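TRAP dicarboxylate transporter, DctP subunit (Chromohalobacter salexigens, PDB 4P1L) binds D-glucuronate in the periplasm and probably delivers it to a tripartite ATP-independent (TRAP) permease for uptake into the cell. Local coordinates at residues A[101-106]-A[172-177]. Residues are numbered along the deposited sequence; the frame is centred on the assembly and turned at random.
Sequences VLSLPF and DLYVQM
Ser-103 and Tyr-174 meet through their hydroxyls, with OG 2.6 Å from OH in a short hydrogen bond whose donor could be either group. The phenol reaches across because its CG lies anti to the carbonyl carbon (chi1 -53°), and the ring's length carries OH from the helix 172-181 to the loop. Serine suits the other end: its small CB lies 3.6 Å from CE1 of the Tyr-174 ring. On the same CB rests a methyl of Leu-173, CD1 at 3.9 Å, which also makes a looser apolar contact, 4.5 Å, with CD2 of Leu-104; leucine suits this spot, since its branched end can touch both residues at once. One helical turn on from Leu-173, Met-177, a selenomethionine, slides past Pro-105 in the opposite direction. With CG anti to the backbone N (chi1 175°) and the next bond also extended, CG and SE both lie 3.8 Å from Pro-105 CG; such an unbranched, flexible chain can follow the rigid proline ring closely. Replacing Tyr-174 with a phenylalanine would probably leave Ser-103 OG without this buried mate and the loop less firmly tied to the helix. Tyr-174 also packs on Leu-230 and lies about 6 Å, side chain to side chain, from the glucuronate-binding Arg-146, placing this buried helix-to-loop packing close to the ligand pocket of a TRAP solute-binding protein.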
ATOM      1  N   VAL A 101       3.548   5.158 -10.981  1.00 16.14           N
ATOM      2  CA  VAL A 101       3.772   3.963 -11.792  1.00 14.71           C
ATOM      3  C   VAL A 101       3.323   2.718 -11.033  1.00 14.08           C
ATOM      4  O   VAL A 101       2.790   1.785 -11.629  1.00 14.83           O
ATOM      5  CB  VAL A 101       5.260   3.841 -12.189  1.00 18.61           C
ATOM      6  CG1 VAL A 101       5.554   2.484 -12.823  1.00 16.62           C
ATOM      7  CG2 VAL A 101       5.636   4.968 -13.157  1.00 20.28           C
ATOM      8  N   LEU A 102       3.510   2.724  -9.713  1.00 13.78           N
ATOM      9  CA  LEU A 102       3.189   1.587  -8.872  1.00 14.22           C
ATOM     10  C   LEU A 102       1.692   1.371  -8.733  1.00 15.73           C
ATOM     11  O   LEU A 102       1.256   0.308  -8.306  1.00 14.22           O
ATOM     12  CB  LEU A 102       3.808   1.771  -7.478  1.00 13.82           C
ATOM     13  CG  LEU A 102       5.313   1.900  -7.489  1.00 15.78           C
ATOM     14  CD1 LEU A 102       5.811   2.265  -6.061  1.00 14.57           C
ATOM     15  CD2 LEU A 102       5.994   0.650  -8.031  1.00 15.30           C
ATOM     16  N   SER A 103       0.915   2.388  -9.084  1.00 13.25           N
ATOM     17  CA  SER A 103      -0.550   2.308  -9.025  1.00 13.51           C
ATOM     18  C   SER A 103      -1.157   1.957 -10.362  1.00 15.33           C
ATOM     19  O   SER A 103      -2.376   1.934 -10.499  1.00 14.41           O
ATOM     20  CB  SER A 103      -1.122   3.635  -8.526  1.00 14.53           C
ATOM     21  OG  SER A 103      -0.857   3.788  -7.150  1.00 16.23           O
ATOM     22  N   LEU A 104      -0.326   1.662 -11.357  1.00 14.44           N
ATOM     23  CA  LEU A 104      -0.882   1.125 -12.586  1.00 14.04           C
ATOM     24  C   LEU A 104      -1.384  -0.292 -12.313  1.00 13.64           C
ATOM     25  O   LEU A 104      -0.627  -1.132 -11.813  1.00 15.51           O
ATOM     26  CB  LEU A 104       0.152   1.184 -13.727  1.00 14.01           C
ATOM     27  CG  LEU A 104       0.526   2.581 -14.253  1.00 14.55           C
ATOM     28  CD1 LEU A 104       1.815   2.561 -15.103  1.00 15.06           C
ATOM     29  CD2 LEU A 104      -0.638   3.179 -15.089  1.00 17.65           C
ATOM     30  N   PRO A 105      -2.669  -0.561 -12.605  1.00 13.71           N
ATOM     31  CA  PRO A 105      -3.230  -1.879 -12.307  1.00 13.10           C
ATOM     32  C   PRO A 105      -2.477  -3.005 -13.014  1.00 16.35           C
ATOM     33  O   PRO A 105      -2.125  -2.876 -14.192  1.00 16.18           O
ATOM     34  CB  PRO A 105      -4.689  -1.775 -12.788  1.00 15.43           C
ATOM     35  CG  PRO A 105      -4.988  -0.297 -12.691  1.00 14.34           C
ATOM     36  CD  PRO A 105      -3.694   0.375 -13.098  1.00 13.38           C
ATOM     37  N   PHE A 106      -2.229  -4.087 -12.295  1.00 14.43           N
ATOM     38  CA  PHE A 106      -1.555  -5.268 -12.865  1.00 13.04           C
ATOM     39  C   PHE A 106      -0.112  -5.043 -13.317  1.00 15.83           C
ATOM     40  O   PHE A 106       0.437  -5.846 -14.064  1.00 16.81           O
ATOM     41  CB  PHE A 106      -2.397  -5.853 -14.032  1.00 17.59           C
ATOM     42  CG  PHE A 106      -3.796  -6.229 -13.629  1.00 16.21           C
ATOM     43  CD1 PHE A 106      -4.043  -7.433 -12.970  1.00 17.71           C
ATOM     44  CD2 PHE A 106      -4.874  -5.377 -13.877  1.00 14.82           C
ATOM     45  CE1 PHE A 106      -5.317  -7.776 -12.595  1.00 14.34           C
ATOM     46  CE2 PHE A 106      -6.157  -5.736 -13.495  1.00 17.51           C
ATOM     47  CZ  PHE A 106      -6.376  -6.912 -12.851  1.00 14.46           C
ATOM     48  N   ASP A 172      -6.358   9.303  -8.559  1.00 14.81           N
ATOM     49  CA  ASP A 172      -7.279   9.326  -9.695  1.00 14.90           C
ATOM     50  C   ASP A 172      -7.165   8.044 -10.529  1.00 15.89           C
ATOM     51  O   ASP A 172      -8.130   7.634 -11.174  1.00 15.14           O
ATOM     52  CB  ASP A 172      -6.985  10.520 -10.620  1.00 16.95           C
ATOM     53  CG  ASP A 172      -7.366  11.863 -10.014  1.00 22.96           C
ATOM     54  OD1 ASP A 172      -7.992  11.883  -8.935  1.00 20.08           O
ATOM     55  OD2 ASP A 172      -7.051  12.894 -10.646  1.00 23.09           O
ATOM     56  N   LEU A 173      -5.987   7.428 -10.537  1.00 14.30           N
ATOM     57  CA  LEU A 173      -5.797   6.194 -11.290  1.00 14.17           C
ATOM     58  C   LEU A 173      -6.778   5.108 -10.865  1.00 14.11           C
ATOM     59  O   LEU A 173      -7.212   4.301 -11.707  1.00 15.53           O
ATOM     60  CB  LEU A 173      -4.372   5.639 -11.153  1.00 14.28           C
ATOM     61  CG  LEU A 173      -3.308   6.332 -11.994  1.00 14.82           C
ATOM     62  CD1 LEU A 173      -1.909   5.811 -11.693  1.00 16.07           C
ATOM     63  CD2 LEU A 173      -3.604   6.155 -13.483  1.00 15.13           C
ATOM     64  N   TYR A 174      -7.104   5.076  -9.577  1.00 13.55           N
ATOM     65  CA  TYR A 174      -8.046   4.074  -9.034  1.00 13.29           C
ATOM     66  C   TYR A 174      -9.485   4.311  -9.488  1.00 13.92           C
ATOM     67  O   TYR A 174     -10.237   3.378  -9.658  1.00 13.24           O
ATOM     68  CB  TYR A 174      -7.997   4.020  -7.498  1.00 13.21           C
ATOM     69  CG  TYR A 174      -6.607   3.823  -6.937  1.00 13.33           C
ATOM     70  CD1 TYR A 174      -5.656   3.091  -7.635  1.00 13.42           C
ATOM     71  CD2 TYR A 174      -6.242   4.396  -5.726  1.00 13.49           C
ATOM     72  CE1 TYR A 174      -4.363   2.912  -7.128  1.00 13.67           C
ATOM     73  CE2 TYR A 174      -4.965   4.247  -5.217  1.00 13.73           C
ATOM     74  CZ  TYR A 174      -4.024   3.515  -5.913  1.00 14.93           C
ATOM     75  OH  TYR A 174      -2.756   3.346  -5.389  1.00 14.85           O
ATOM     76  N   VAL A 175      -9.882   5.569  -9.637  1.00 14.73           N
ATOM     77  CA  VAL A 175     -11.203   5.854 -10.205  1.00 17.41           C
ATOM     78  C   VAL A 175     -11.232   5.413 -11.674  1.00 18.57           C
ATOM     79  O   VAL A 175     -12.190   4.778 -12.141  1.00 15.12           O
ATOM     80  CB  VAL A 175     -11.545   7.341 -10.053  1.00 14.19           C
ATOM     81  CG1 VAL A 175     -12.888   7.679 -10.738  1.00 14.63           C
ATOM     82  CG2 VAL A 175     -11.550   7.725  -8.592  1.00 15.77           C
ATOM     83  N   GLN A 176     -10.170   5.739 -12.411  1.00 15.83           N
ATOM     84  CA  GLN A 176     -10.073   5.301 -13.784  1.00 14.43           C
ATOM     85  C   GLN A 176     -10.134   3.776 -13.836  1.00 14.24           C
ATOM     86  O   GLN A 176     -10.817   3.199 -14.698  1.00 15.79           O
ATOM     87  CB  GLN A 176      -8.807   5.850 -14.448  1.00 16.91           C
ATOM     88  CG  GLN A 176      -8.919   5.983 -15.929  1.00 25.73           C
ATOM     89  CD  GLN A 176      -7.654   6.529 -16.558  1.00 28.74           C
ATOM     90  OE1 GLN A 176      -6.641   6.749 -15.870  1.00 16.60           O
ATOM     91  NE2 GLN A 176      -7.689   6.713 -17.879  1.00 29.51           N
HETATM   92  N   MSE A 177      -9.432   3.124 -12.922  1.00 13.90           N
HETATM   93  CA  MSE A 177      -9.432   1.655 -12.862  1.00 15.06           C
HETATM   94  C   MSE A 177     -10.845   1.063 -12.692  1.00 13.83           C
HETATM   95  O   MSE A 177     -11.266   0.215 -13.491  1.00 14.29           O
HETATM   96  CB  MSE A 177      -8.538   1.179 -11.717  1.00 16.26           C
HETATM   97  CG  MSE A 177      -8.553  -0.316 -11.490  1.00 13.72           C
HETATM   98 SE   MSE A 177      -7.512  -0.821  -9.925  1.00 17.86          SE
HETATM   99  CE  MSE A 177      -8.896  -0.352  -8.592  1.00 21.03           C
TER